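PDB 6D2K: FERM, ARHGEF and pleckstrin domain-containing protein 2 from Mus musculus, which activates RAC1 as a guanine nucleotide exchange factor, takes part in semaphorin responses and actin remodelling, regulates integrin activation, and is present here as its FERM domain. Local coordinates for residues E146-N151 and K163-H168; L106-D111 and Q182-A187; I10-L15 and Q31-Q36. One frame throughout, in Å; residues are numbered along the deposited sequence.

Interactions 1 and 2 belong to the helical central lobe of the FERM domain, interaction 3 to its ubiquitin-like N-terminal lobe. The central-lobe contacts have centres 16 Å apart and do not touch, their nearest atoms being about 6 Å apart; helix 161-168 of interaction 1 leads in sequence to helix 176-187 of interaction 2. Interactions 2 and 3 have centres 22 Å apart yet meet across the junction between lobes: Leu15, after strand 8-13, packs on Leu106, Gln107 and Arg110 of helix 98-113, with Leu15 CD2 3.4 Å from Arg110 NH2. Interactions 1 and 3 lie farthest apart, 32 Å between centres. All three are packing contacts inside a domain probably concerned with membrane targeting.

Interaction 1: residues E146-N151 and K163-H168; sequences EHLKAN and KILDFH
Leu148 reaches across from helix 141-150 to Ile164 and Leu165 on helix 161-168, and the joining is entirely aliphatic. One methyl does the work: Leu148 CD1 lies 4.2 Å from Ile164 CG2, while on the next residue Leu165 CD1 is 4.3 Å from that same Leu148 CD1. Ile164 directs its CB at the facing helix, whereas Leu165 starts off to one side and brings its end back; its chi2 of 19° nearly eclipses CD1 with CA, an uncommon and probably somewhat strained shape. Tyr153 and Gln157 also touch Leu148.

The polar bonds lie beside this apolar patch. Where helix 141-150 ends, the Asn151 amide folds back, and its ND2 donates to His147 O at 2.9 Å, with an N-H...O angle of 165°. The acceptor lies close to the amide plane. That nitrogen also sits 3.2 Å above the His147 ring plane, offset toward the rim, and the ring is tied by NE2 to Tyr153 OH. One bond does join the two helices: His168 ND1 pairs with Asp144 OD2, linking helix 161-168 back to helix 141-150.

Both helices belong to the all-helical FERM central lobe. Dispersion and exclusion of water, which set little direction, hold the three buried aliphatic residues together, while the directional bonds fix the helix end and the imidazoles beside them.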
ATOM      1  N   GLU A 146      18.426 -21.201  -7.279  1.00 18.58           N
ATOM      2  CA  GLU A 146      18.793 -21.135  -5.876  1.00 19.37           C
ATOM      3  C   GLU A 146      18.171 -19.916  -5.197  1.00 15.77           C
ATOM      4  O   GLU A 146      17.694 -20.001  -4.067  1.00 17.97           O
ATOM      5  CB  GLU A 146      20.318 -21.172  -5.685  1.00 23.29           C
ATOM      6  CG  GLU A 146      20.928 -22.531  -5.998  1.00 24.75           C
ATOM      7  CD  GLU A 146      22.430 -22.601  -5.712  1.00 37.03           C
ATOM      8  OE1 GLU A 146      23.000 -21.630  -5.172  1.00 37.96           O
ATOM      9  OE2 GLU A 146      23.047 -23.638  -6.027  1.00 37.31           O
ATOM     10  N   HIS A 147      18.149 -18.786  -5.893  1.00 17.88           N
ATOM     11  CA  HIS A 147      17.582 -17.580  -5.304  1.00 17.47           C
ATOM     12  C   HIS A 147      16.082 -17.745  -5.060  1.00 16.62           C
ATOM     13  O   HIS A 147      15.578 -17.363  -4.016  1.00 16.22           O
ATOM     14  CB  HIS A 147      17.827 -16.377  -6.202  1.00 16.03           C
ATOM     15  CG  HIS A 147      17.235 -15.111  -5.677  1.00 21.06           C
ATOM     16  ND1 HIS A 147      17.892 -14.293  -4.783  1.00 22.25           N
ATOM     17  CD2 HIS A 147      16.041 -14.517  -5.923  1.00 20.76           C
ATOM     18  CE1 HIS A 147      17.131 -13.247  -4.503  1.00 23.53           C
ATOM     19  NE2 HIS A 147      16.004 -13.363  -5.182  1.00 21.10           N
ATOM     20  N   LEU A 148      15.396 -18.343  -6.025  1.00 16.46           N
ATOM     21  CA  LEU A 148      13.949 -18.553  -5.929  1.00 14.12           C
ATOM     22  C   LEU A 148      13.581 -19.623  -4.910  1.00 19.29           C
ATOM     23  O   LEU A 148      12.436 -19.692  -4.466  1.00 23.02           O
ATOM     24  CB  LEU A 148      13.386 -18.894  -7.304  1.00 16.77           C
ATOM     25  CG  LEU A 148      13.316 -17.661  -8.212  1.00 17.61           C
ATOM     26  CD1 LEU A 148      13.101 -18.046  -9.656  1.00 20.88           C
ATOM     27  CD2 LEU A 148      12.221 -16.717  -7.723  1.00 16.77           C
ATOM     28  N   LYS A 149      14.534 -20.464  -4.533  1.00 18.30           N
ATOM     29  CA  LYS A 149      14.272 -21.410  -3.452  1.00 17.80           C
ATOM     30  C   LYS A 149      14.297 -20.736  -2.087  1.00 18.85           C
ATOM     31  O   LYS A 149      13.557 -21.119  -1.179  1.00 22.20           O
ATOM     32  CB  LYS A 149      15.284 -22.556  -3.473  1.00 21.65           C
ATOM     33  CG  LYS A 149      15.105 -23.507  -4.634  1.00 24.08           C
ATOM     34  CD  LYS A 149      16.080 -24.673  -4.532  1.00 27.69           C
ATOM     35  CE  LYS A 149      15.911 -25.635  -5.690  1.00 35.23           C
ATOM     36  NZ  LYS A 149      16.995 -26.654  -5.714  1.00 35.83           N
ATOM     37  N   ALA A 150      15.158 -19.732  -1.943  1.00 21.01           N
ATOM     38  CA  ALA A 150      15.357 -19.088  -0.654  1.00 20.58           C
ATOM     39  C   ALA A 150      14.591 -17.769  -0.521  1.00 21.42           C
ATOM     40  O   ALA A 150      14.551 -17.186   0.560  1.00 24.50           O
ATOM     41  CB  ALA A 150      16.851 -18.865  -0.400  1.00 21.76           C
ATOM     42  N   ASN A 151      13.991 -17.298  -1.614  1.00 16.13           N
ATOM     43  CA  ASN A 151      13.273 -16.020  -1.596  1.00 17.49           C
ATOM     44  C   ASN A 151      11.906 -16.133  -2.247  1.00 17.06           C
ATOM     45  O   ASN A 151      11.792 -16.508  -3.411  1.00 16.78           O
ATOM     46  CB  ASN A 151      14.085 -14.933  -2.312  1.00 20.02           C
ATOM     47  CG  ASN A 151      15.413 -14.667  -1.645  1.00 22.29           C
ATOM     48  OD1 ASN A 151      15.516 -13.819  -0.763  1.00 26.59           O
ATOM     49  ND2 ASN A 151      16.438 -15.392  -2.064  1.00 20.53           N
ATOM     50  N   LYS A 163       8.375 -19.773 -16.778  1.00 20.99           N
ATOM     51  CA  LYS A 163       8.091 -18.469 -17.370  1.00 19.32           C
ATOM     52  C   LYS A 163       9.019 -17.395 -16.806  1.00 19.43           C
ATOM     53  O   LYS A 163       9.493 -16.530 -17.539  1.00 19.84           O
ATOM     54  CB  LYS A 163       6.642 -18.055 -17.119  1.00 20.02           C
ATOM     55  CG  LYS A 163       5.599 -18.885 -17.846  1.00 31.71           C
ATOM     56  CD  LYS A 163       4.196 -18.460 -17.431  1.00 33.37           C
ATOM     57  CE  LYS A 163       3.134 -19.386 -18.012  1.00 35.78           C
ATOM     58  NZ  LYS A 163       3.070 -19.284 -19.497  1.00 37.30           N
ATOM     59  N   ILE A 164       9.263 -17.449 -15.501  1.00 18.07           N
ATOM     60  CA  ILE A 164      10.105 -16.448 -14.842  1.00 16.04           C
ATOM     61  C   ILE A 164      11.528 -16.456 -15.428  1.00 18.52           C
ATOM     62  O   ILE A 164      12.078 -15.408 -15.753  1.00 15.55           O
ATOM     63  CB  ILE A 164      10.179 -16.684 -13.320  1.00 16.73           C
ATOM     64  CG1 ILE A 164       8.816 -16.409 -12.675  1.00 15.00           C
ATOM     65  CG2 ILE A 164      11.251 -15.785 -12.718  1.00 16.27           C
ATOM     66  CD1 ILE A 164       8.692 -16.923 -11.246  1.00 17.50           C
ATOM     67  N   LEU A 165      12.097 -17.654 -15.551  1.00 18.26           N
ATOM     68  CA  LEU A 165      13.432 -17.860 -16.104  1.00 23.69           C
ATOM     69  C   LEU A 165      13.503 -17.405 -17.554  1.00 18.72           C
ATOM     70  O   LEU A 165      14.459 -16.749 -17.976  1.00 20.44           O
ATOM     71  CB  LEU A 165      13.799 -19.344 -16.037  1.00 21.86           C
ATOM     72  CG  LEU A 165      14.574 -19.906 -14.841  1.00 34.28           C
ATOM     73  CD1 LEU A 165      14.512 -19.002 -13.619  1.00 28.55           C
ATOM     74  CD2 LEU A 165      14.083 -21.318 -14.519  1.00 32.61           C
ATOM     75  N   ASP A 166      12.490 -17.782 -18.319  1.00 18.64           N
ATOM     76  CA  ASP A 166      12.377 -17.403 -19.723  1.00 21.61           C
ATOM     77  C   ASP A 166      12.403 -15.885 -19.925  1.00 21.51           C
ATOM     78  O   ASP A 166      13.137 -15.370 -20.770  1.00 20.37           O
ATOM     79  CB  ASP A 166      11.087 -18.013 -20.288  1.00 22.00           C
ATOM     80  CG  ASP A 166      10.811 -17.610 -21.730  1.00 34.55           C
ATOM     81  OD1 ASP A 166       9.882 -18.192 -22.331  1.00 45.45           O
ATOM     82  OD2 ASP A 166      11.496 -16.715 -22.263  1.00 40.43           O
ATOM     83  N   PHE A 167      11.609 -15.161 -19.146  1.00 16.64           N
ATOM     84  CA  PHE A 167      11.587 -13.706 -19.242  1.00 16.09           C
ATOM     85  C   PHE A 167      12.908 -13.090 -18.753  1.00 16.38           C
ATOM     86  O   PHE A 167      13.398 -12.124 -19.337  1.00 16.22           O
ATOM     87  CB  PHE A 167      10.421 -13.108 -18.431  1.00 15.38           C
ATOM     88  CG  PHE A 167       9.066 -13.257 -19.077  1.00 18.35           C
ATOM     89  CD1 PHE A 167       8.825 -12.753 -20.339  1.00 16.52           C
ATOM     90  CD2 PHE A 167       8.016 -13.839 -18.382  1.00 16.64           C
ATOM     91  CE1 PHE A 167       7.581 -12.881 -20.936  1.00 18.68           C
ATOM     92  CE2 PHE A 167       6.768 -13.965 -18.959  1.00 18.94           C
ATOM     93  CZ  PHE A 167       6.547 -13.478 -20.242  1.00 19.17           C
ATOM     94  N   HIS A 168      13.456 -13.618 -17.661  1.00 15.29           N
ATOM     95  CA  HIS A 168      14.686 -13.064 -17.106  1.00 15.90           C
ATOM     96  C   HIS A 168      15.824 -13.092 -18.125  1.00 19.95           C
ATOM     97  O   HIS A 168      16.632 -12.167 -18.179  1.00 17.41           O
ATOM     98  CB  HIS A 168      15.089 -13.812 -15.839  1.00 16.47           C
ATOM     99  CG  HIS A 168      16.209 -13.164 -15.085  1.00 14.53           C
ATOM    100  ND1 HIS A 168      16.935 -13.829 -14.123  1.00 16.19           N
ATOM    101  CD2 HIS A 168      16.731 -11.916 -15.156  1.00 16.67           C
ATOM    102  CE1 HIS A 168      17.845 -13.014 -13.621  1.00 16.75           C
ATOM    103  NE2 HIS A 168      17.752 -11.851 -14.239  1.00 16.69           N
TER

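Interaction 2: residues L106-D111 and Q182-A187; sequences LQLKRD and QVLEIA
Leu108 turns CG anti to its carbonyl carbon (chi1 -67°), which points CD1 into the group formed by Val183, Leu184 and Ala187 and leaves CD2 against Ala187 alone. Leu184 adopts the same kind of first torsion (chi1 -51°); although its CB sets out to the side, this brings one methyl, CD2, round to the contact. The two leucine side chains cross at about a right angle, with Leu108 CD1 3.8 Å from Leu184 CD2. Tighter still is the approach of Leu108 CD1 to Ala187 CB, 3.6 Å, and the second methyl also rests there, Leu108 CD2 being 4.0 Å from Ala187 CB. Val183 completes the set from one turn back, its CG1 4.2 Å from Leu108 CD1.

This is helix-on-helix packing in the core of the FERM central lobe, joining helix 98-113 to helix 176-187, which lie far apart in sequence. The two short segments run with their axes 10.3 Å apart at closest and 53° between their directions. The CA atoms of Leu108 and Ala187 are 7.5 Å apart, a closeness consistent with the small alanine side chain. Beyond the contact, Leu184 also touches Arg101 and Phe104 earlier on helix 98-113, and Asp111 forms a salt bridge with Arg196.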
ATOM      1  N   LEU A 106       9.911  -2.297  -4.445  1.00 10.36           N
ATOM      2  CA  LEU A 106       9.870  -3.216  -3.300  1.00 11.74           C
ATOM      3  C   LEU A 106       8.449  -3.331  -2.752  1.00 11.53           C
ATOM      4  O   LEU A 106       8.023  -4.403  -2.322  1.00 10.47           O
ATOM      5  CB  LEU A 106      10.810  -2.751  -2.174  1.00 11.32           C
ATOM      6  CG  LEU A 106      12.320  -2.878  -2.456  1.00 11.87           C
ATOM      7  CD1 LEU A 106      13.128  -2.470  -1.221  1.00 16.12           C
ATOM      8  CD2 LEU A 106      12.643  -4.306  -2.864  1.00 16.57           C
ATOM      9  N   GLN A 107       7.705  -2.228  -2.776  1.00  9.73           N
ATOM     10  CA  GLN A 107       6.327  -2.258  -2.293  1.00  8.51           C
ATOM     11  C   GLN A 107       5.480  -3.136  -3.207  1.00 10.20           C
ATOM     12  O   GLN A 107       4.666  -3.944  -2.746  1.00 10.68           O
ATOM     13  CB  GLN A 107       5.755  -0.838  -2.248  1.00  9.71           C
ATOM     14  CG  GLN A 107       4.244  -0.764  -1.975  1.00 10.17           C
ATOM     15  CD  GLN A 107       3.884  -1.150  -0.566  1.00 12.51           C
ATOM     16  OE1 GLN A 107       3.085  -2.059  -0.336  1.00 19.39           O
ATOM     17  NE2 GLN A 107       4.453  -0.463   0.383  1.00  9.62           N
ATOM     18  N   LEU A 108       5.668  -2.976  -4.511  1.00  9.65           N
ATOM     19  CA  LEU A 108       4.914  -3.768  -5.472  1.00  9.62           C
ATOM     20  C   LEU A 108       5.282  -5.241  -5.376  1.00 11.25           C
ATOM     21  O   LEU A 108       4.410  -6.105  -5.516  1.00 11.17           O
ATOM     22  CB  LEU A 108       5.121  -3.221  -6.889  1.00 11.27           C
ATOM     23  CG  LEU A 108       4.486  -1.834  -7.038  1.00 10.61           C
ATOM     24  CD1 LEU A 108       5.069  -1.181  -8.284  1.00 12.95           C
ATOM     25  CD2 LEU A 108       2.946  -1.891  -7.085  1.00 11.44           C
ATOM     26  N   LYS A 109       6.564  -5.522  -5.121  1.00 10.62           N
ATOM     27  CA  LYS A 109       7.016  -6.875  -4.848  1.00 11.26           C
ATOM     28  C   LYS A 109       6.242  -7.447  -3.661  1.00 13.06           C
ATOM     29  O   LYS A 109       5.761  -8.572  -3.733  1.00 11.78           O
ATOM     30  CB  LYS A 109       8.531  -6.902  -4.601  1.00 10.96           C
ATOM     31  CG  LYS A 109       9.059  -8.255  -4.123  1.00 15.66           C
ATOM     32  CD  LYS A 109      10.557  -8.204  -3.882  1.00 17.72           C
ATOM     33  CE  LYS A 109      11.015  -9.469  -3.171  1.00 27.56           C
ATOM     34  NZ  LYS A 109      12.446  -9.434  -2.783  1.00 32.34           N
ATOM     35  N   ARG A 110       6.125  -6.668  -2.590  1.00 10.70           N
ATOM     36  CA  ARG A 110       5.381  -7.130  -1.415  1.00 12.08           C
ATOM     37  C   ARG A 110       3.906  -7.360  -1.744  1.00 12.00           C
ATOM     38  O   ARG A 110       3.322  -8.365  -1.312  1.00 13.90           O
ATOM     39  CB  ARG A 110       5.513  -6.146  -0.248  1.00 12.84           C
ATOM     40  CG  ARG A 110       4.560  -6.460   0.907  1.00 20.99           C
ATOM     41  CD  ARG A 110       4.291  -5.239   1.796  1.00 20.19           C
ATOM     42  NE  ARG A 110       5.452  -4.921   2.592  1.00 20.20           N
ATOM     43  CZ  ARG A 110       5.657  -3.773   3.225  1.00 16.52           C
ATOM     44  NH1 ARG A 110       4.773  -2.790   3.150  1.00 16.68           N
ATOM     45  NH2 ARG A 110       6.776  -3.613   3.913  1.00 18.45           N
ATOM     46  N   ASP A 111       3.296  -6.445  -2.502  1.00 10.59           N
ATOM     47  CA  ASP A 111       1.880  -6.575  -2.836  1.00 10.67           C
ATOM     48  C   ASP A 111       1.624  -7.794  -3.705  1.00 14.45           C
ATOM     49  O   ASP A 111       0.576  -8.418  -3.616  1.00 13.53           O
ATOM     50  CB  ASP A 111       1.354  -5.302  -3.524  1.00 12.12           C
ATOM     51  CG  ASP A 111       1.274  -4.117  -2.579  1.00 15.96           C
ATOM     52  OD1 ASP A 111       1.145  -2.976  -3.070  1.00 15.01           O
ATOM     53  OD2 ASP A 111       1.332  -4.318  -1.344  1.00 16.42           O
ATOM     54  N   GLN A 182      10.946  -0.720 -15.054  1.00 13.14           N
ATOM     55  CA  GLN A 182      10.075  -1.650 -15.759  1.00 15.32           C
ATOM     56  C   GLN A 182       9.010  -2.220 -14.829  1.00 15.37           C
ATOM     57  O   GLN A 182       7.882  -2.425 -15.240  1.00 15.15           O
ATOM     58  CB  GLN A 182      10.885  -2.777 -16.381  1.00 17.73           C
ATOM     59  CG  GLN A 182      11.891  -2.277 -17.385  1.00 25.41           C
ATOM     60  CD  GLN A 182      11.447  -2.530 -18.786  1.00 34.53           C
ATOM     61  OE1 GLN A 182      12.121  -3.238 -19.543  1.00 31.21           O
ATOM     62  NE2 GLN A 182      10.293  -1.979 -19.147  1.00 30.46           N
ATOM     63  N   VAL A 183       9.376  -2.505 -13.586  1.00 12.03           N
ATOM     64  CA  VAL A 183       8.389  -2.995 -12.617  1.00 13.08           C
ATOM     65  C   VAL A 183       7.265  -1.964 -12.458  1.00 13.43           C
ATOM     66  O   VAL A 183       6.071  -2.317 -12.490  1.00 12.85           O
ATOM     67  CB  VAL A 183       9.046  -3.340 -11.260  1.00 10.62           C
ATOM     68  CG1 VAL A 183       7.979  -3.535 -10.170  1.00 13.45           C
ATOM     69  CG2 VAL A 183       9.911  -4.585 -11.386  1.00 11.15           C
ATOM     70  N   LEU A 184       7.650  -0.695 -12.312  1.00 11.49           N
ATOM     71  CA  LEU A 184       6.692   0.393 -12.137  1.00 11.66           C
ATOM     72  C   LEU A 184       5.811   0.557 -13.377  1.00 14.46           C
ATOM     73  O   LEU A 184       4.608   0.798 -13.270  1.00 13.61           O
ATOM     74  CB  LEU A 184       7.376   1.727 -11.810  1.00 14.59           C
ATOM     75  CG  LEU A 184       8.391   1.754 -10.664  1.00 22.53           C
ATOM     76  CD1 LEU A 184       8.750   3.186 -10.281  1.00 18.36           C
ATOM     77  CD2 LEU A 184       7.901   0.986  -9.460  1.00 22.82           C
ATOM     78  N   GLU A 185       6.424   0.428 -14.549  1.00 13.80           N
ATOM     79  CA  GLU A 185       5.708   0.599 -15.813  1.00 15.82           C
ATOM     80  C   GLU A 185       4.654  -0.481 -16.029  1.00 15.69           C
ATOM     81  O   GLU A 185       3.526  -0.199 -16.487  1.00 16.50           O
ATOM     82  CB  GLU A 185       6.711   0.604 -16.969  1.00 16.07           C
ATOM     83  CG  GLU A 185       7.265   1.980 -17.240  1.00 23.31           C
ATOM     84  CD  GLU A 185       6.162   2.956 -17.625  1.00 28.90           C
ATOM     85  OE1 GLU A 185       6.087   4.046 -17.018  1.00 34.40           O
ATOM     86  OE2 GLU A 185       5.358   2.620 -18.523  1.00 36.37           O
ATOM     87  N   ILE A 186       5.017  -1.715 -15.707  1.00 14.56           N
ATOM     88  CA  ILE A 186       4.095  -2.838 -15.795  1.00 14.87           C
ATOM     89  C   ILE A 186       2.992  -2.688 -14.747  1.00 16.36           C
ATOM     90  O   ILE A 186       1.807  -2.753 -15.065  1.00 13.35           O
ATOM     91  CB  ILE A 186       4.820  -4.178 -15.569  1.00 14.78           C
ATOM     92  CG1 ILE A 186       5.742  -4.491 -16.755  1.00 14.95           C
ATOM     93  CG2 ILE A 186       3.814  -5.298 -15.377  1.00 18.87           C
ATOM     94  CD1 ILE A 186       6.781  -5.588 -16.466  1.00 18.09           C
ATOM     95  N   ALA A 187       3.390  -2.470 -13.497  1.00 13.74           N
ATOM     96  CA  ALA A 187       2.426  -2.424 -12.393  1.00 14.53           C
ATOM     97  C   ALA A 187       1.406  -1.306 -12.499  1.00 15.47           C
ATOM     98  O   ALA A 187       0.250  -1.501 -12.135  1.00 12.98           O
ATOM     99  CB  ALA A 187       3.157  -2.321 -11.077  1.00 12.44           C
TER

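Interaction 3: residues I10-L15 and Q31-Q36; sequences IRVKLL and QVLLTQ
Ile10 and Val12 meet Leu33 as branched aliphatic chains, so no ring or amide face enters the contact itself. The flat group to be noted is the amide of Gln31, on the same helix as Leu33: Thr35 OG1 lies nearly in its plane, 13° out of it, and accepts from Gln31 NE2 at 2.9 Å with an N-H...O angle of 153°. The bond spans one helical turn, between the same two residues as the backbone bond from Thr35 N to Gln31 O but with donor and acceptor exchanged; both polar ends belong to the helix itself and lie away from the apolar contact.

Across the contact, Ile10 and Leu33 extend tip to tip. Leu33 CD2 is the shared methyl, 4.0 Å from Ile10 CD1 and 4.2 Å from Ile10 CG2. The CG of Leu33 lies anti to the backbone N (chi1 175°), which carries its two methyls out to the strand. The other branch leans on the next inward-facing residue, with Leu33 CD1 a looser 4.5 Å from Val12 CG2. Two alternate residues of one strand thus share a single leucine of the helix.

The arrangement is that of the beta-grasp fold of ubiquitin, on which the FERM N-terminal lobe is built: a helix packed over a mixed sheet. Strand 8-13 runs between strand 19-24, antiparallel to it, and strand 79-85, parallel to it; Ile10 touches Ile24, Ala79 and Leu81 on these neighbours, while Leu33 of helix 30-41 also packs on Leu63.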
ATOM      1  N   ILE A  10      10.653   0.240  19.463  1.00 21.18           N
ATOM      2  CA  ILE A  10       9.746  -0.057  18.377  1.00 17.21           C
ATOM      3  C   ILE A  10      10.518  -0.714  17.237  1.00 17.06           C
ATOM      4  O   ILE A  10      11.534  -0.193  16.809  1.00 18.81           O
ATOM      5  CB  ILE A  10       9.052   1.227  17.889  1.00 20.51           C
ATOM      6  CG1 ILE A  10       8.258   1.842  19.049  1.00 21.54           C
ATOM      7  CG2 ILE A  10       8.135   0.933  16.715  1.00 18.66           C
ATOM      8  CD1 ILE A  10       7.535   3.114  18.709  1.00 24.75           C
ATOM      9  N   ARG A  11      10.055  -1.874  16.777  1.00 16.93           N
ATOM     10  CA  ARG A  11      10.676  -2.532  15.634  0.50 17.96           C
ATOM     11  C   ARG A  11      10.019  -2.043  14.350  1.00 17.08           C
ATOM     12  O   ARG A  11       8.794  -2.096  14.217  1.00 16.71           O
ATOM     13  CB  ARG A  11      10.538  -4.049  15.753  1.00 21.53           C
ATOM     14  CG  ARG A  11      11.256  -4.641  16.966  1.00 30.99           C
ATOM     15  CD  ARG A  11      11.047  -6.148  17.091  1.00 27.34           C
ATOM     16  NE  ARG A  11      11.608  -6.895  15.968  1.00 34.88           N
ATOM     17  CZ  ARG A  11      12.910  -7.107  15.781  1.00 39.52           C
ATOM     18  NH1 ARG A  11      13.796  -6.615  16.640  1.00 39.06           N
ATOM     19  NH2 ARG A  11      13.327  -7.805  14.732  1.00 40.55           N
ATOM     20  N   VAL A  12      10.826  -1.553  13.415  1.00 15.43           N
ATOM     21  CA  VAL A  12      10.273  -1.099  12.140  1.00 15.74           C
ATOM     22  C   VAL A  12      10.754  -2.003  11.026  1.00 14.94           C
ATOM     23  O   VAL A  12      11.947  -2.060  10.744  1.00 19.20           O
ATOM     24  CB  VAL A  12      10.608   0.374  11.841  1.00 15.73           C
ATOM     25  CG1 VAL A  12      10.114   0.755  10.435  1.00 16.95           C
ATOM     26  CG2 VAL A  12       9.954   1.269  12.883  1.00 17.43           C
ATOM     27  N   LYS A  13       9.825  -2.741  10.428  1.00 16.14           N
ATOM     28  CA  LYS A  13      10.158  -3.624   9.319  1.00 17.17           C
ATOM     29  C   LYS A  13      10.176  -2.796   8.048  1.00 18.51           C
ATOM     30  O   LYS A  13       9.177  -2.200   7.682  1.00 16.86           O
ATOM     31  CB  LYS A  13       9.148  -4.767   9.212  1.00 19.17           C
ATOM     32  CG  LYS A  13       9.508  -5.807   8.150  1.00 30.13           C
ATOM     33  CD  LYS A  13       8.518  -6.971   8.149  1.00 37.21           C
ATOM     34  CE  LYS A  13       9.024  -8.129   7.290  1.00 39.07           C
ATOM     35  NZ  LYS A  13      10.286  -8.714   7.831  1.00 46.69           N
ATOM     36  N   LEU A  14      11.328  -2.761   7.381  1.00 14.44           N
ATOM     37  CA  LEU A  14      11.522  -1.921   6.203  1.00 17.92           C
ATOM     38  C   LEU A  14      11.085  -2.677   4.957  1.00 17.29           C
ATOM     39  O   LEU A  14      10.730  -3.843   5.042  1.00 17.92           O
ATOM     40  CB  LEU A  14      12.986  -1.487   6.120  1.00 22.92           C
ATOM     41  CG  LEU A  14      13.439  -0.675   7.344  1.00 22.08           C
ATOM     42  CD1 LEU A  14      14.928  -0.404   7.325  1.00 26.84           C
ATOM     43  CD2 LEU A  14      12.656   0.630   7.445  1.00 20.93           C
ATOM     44  N   LEU A  15      11.089  -2.006   3.805  1.00 16.57           N
ATOM     45  CA  LEU A  15      10.546  -2.601   2.584  1.00 18.80           C
ATOM     46  C   LEU A  15      11.436  -3.716   2.007  1.00 23.11           C
ATOM     47  O   LEU A  15      10.962  -4.570   1.254  1.00 24.55           O
ATOM     48  CB  LEU A  15      10.270  -1.521   1.536  1.00 15.86           C
ATOM     49  CG  LEU A  15       8.874  -0.895   1.632  1.00 14.05           C
ATOM     50  CD1 LEU A  15       8.795   0.400   0.834  1.00 15.47           C
ATOM     51  CD2 LEU A  15       7.814  -1.899   1.166  1.00 13.36           C
ATOM     52  N   GLN A  31       4.648  11.584  14.331  1.00 26.83           N
ATOM     53  CA  GLN A  31       5.614  12.260  13.466  1.00 22.97           C
ATOM     54  C   GLN A  31       7.062  12.080  13.923  1.00 25.53           C
ATOM     55  O   GLN A  31       7.970  11.971  13.101  1.00 28.68           O
ATOM     56  CB  GLN A  31       5.284  13.749  13.363  1.00 25.68           C
ATOM     57  CG  GLN A  31       6.091  14.470  12.301  1.00 29.06           C
ATOM     58  CD  GLN A  31       5.931  13.837  10.929  1.00 30.00           C
ATOM     59  OE1 GLN A  31       4.836  13.836  10.362  1.00 35.85           O
ATOM     60  NE2 GLN A  31       7.021  13.301  10.389  1.00 31.44           N
ATOM     61  N   VAL A  32       7.287  12.058  15.233  1.00 24.41           N
ATOM     62  CA  VAL A  32       8.636  11.863  15.761  1.00 23.97           C
ATOM     63  C   VAL A  32       9.278  10.562  15.253  1.00 25.85           C
ATOM     64  O   VAL A  32      10.453  10.539  14.864  1.00 25.30           O
ATOM     65  CB  VAL A  32       8.642  11.908  17.308  1.00 26.66           C
ATOM     66  CG1 VAL A  32      10.050  11.746  17.841  1.00 31.05           C
ATOM     67  CG2 VAL A  32       8.021  13.215  17.788  1.00 27.90           C
ATOM     68  N   LEU A  33       8.497   9.484  15.236  1.00 20.67           N
ATOM     69  CA  LEU A  33       8.974   8.198  14.753  1.00 20.21           C
ATOM     70  C   LEU A  33       9.107   8.223  13.236  1.00 21.78           C
ATOM     71  O   LEU A  33      10.090   7.728  12.690  1.00 21.96           O
ATOM     72  CB  LEU A  33       8.025   7.071  15.174  1.00 20.07           C
ATOM     73  CG  LEU A  33       8.367   5.688  14.607  1.00 17.97           C
ATOM     74  CD1 LEU A  33       9.784   5.233  14.978  1.00 21.42           C
ATOM     75  CD2 LEU A  33       7.324   4.655  15.056  1.00 18.42           C
ATOM     76  N   LEU A  34       8.104   8.787  12.570  1.00 20.60           N
ATOM     77  CA  LEU A  34       8.116   8.893  11.114  1.00 20.69           C
ATOM     78  C   LEU A  34       9.400   9.592  10.657  1.00 23.50           C
ATOM     79  O   LEU A  34      10.123   9.082   9.808  1.00 21.49           O
ATOM     80  CB  LEU A  34       6.873   9.637  10.619  1.00 19.58           C
ATOM     81  CG  LEU A  34       5.511   8.957  10.831  1.00 18.94           C
ATOM     82  CD1 LEU A  34       4.362   9.926  10.651  1.00 25.68           C
ATOM     83  CD2 LEU A  34       5.343   7.753   9.904  1.00 20.23           C
ATOM     84  N   THR A  35       9.696  10.739  11.259  1.00 23.67           N
ATOM     85  CA  THR A  35      10.907  11.490  10.918  1.00 24.81           C
ATOM     86  C   THR A  35      12.220  10.748  11.219  1.00 27.70           C
ATOM     87  O   THR A  35      13.175  10.842  10.444  1.00 23.79           O
ATOM     88  CB  THR A  35      10.901  12.884  11.581  1.00 23.26           C
ATOM     89  OG1 THR A  35       9.830  13.668  11.033  1.00 26.67           O
ATOM     90  CG2 THR A  35      12.222  13.599  11.335  1.00 26.26           C
ATOM     91  N   GLN A  36      12.283  10.007  12.324  1.00 25.70           N
ATOM     92  CA  GLN A  36      13.465   9.196  12.586  1.00 24.60           C
ATOM     93  C   GLN A  36      13.639   8.158  11.480  1.00 29.29           C
ATOM     94  O   GLN A  36      14.756   7.880  11.048  1.00 27.36           O
ATOM     95  CB  GLN A  36      13.410   8.523  13.968  1.00 28.70           C
ATOM     96  CG  GLN A  36      13.538   9.502  15.136  1.00 29.17           C
ATOM     97  CD  GLN A  36      13.769   8.814  16.480  1.00 37.45           C
ATOM     98  OE1 GLN A  36      13.986   7.602  16.548  1.00 37.33           O
ATOM     99  NE2 GLN A  36      13.728   9.593  17.556  1.00 36.90           N
TER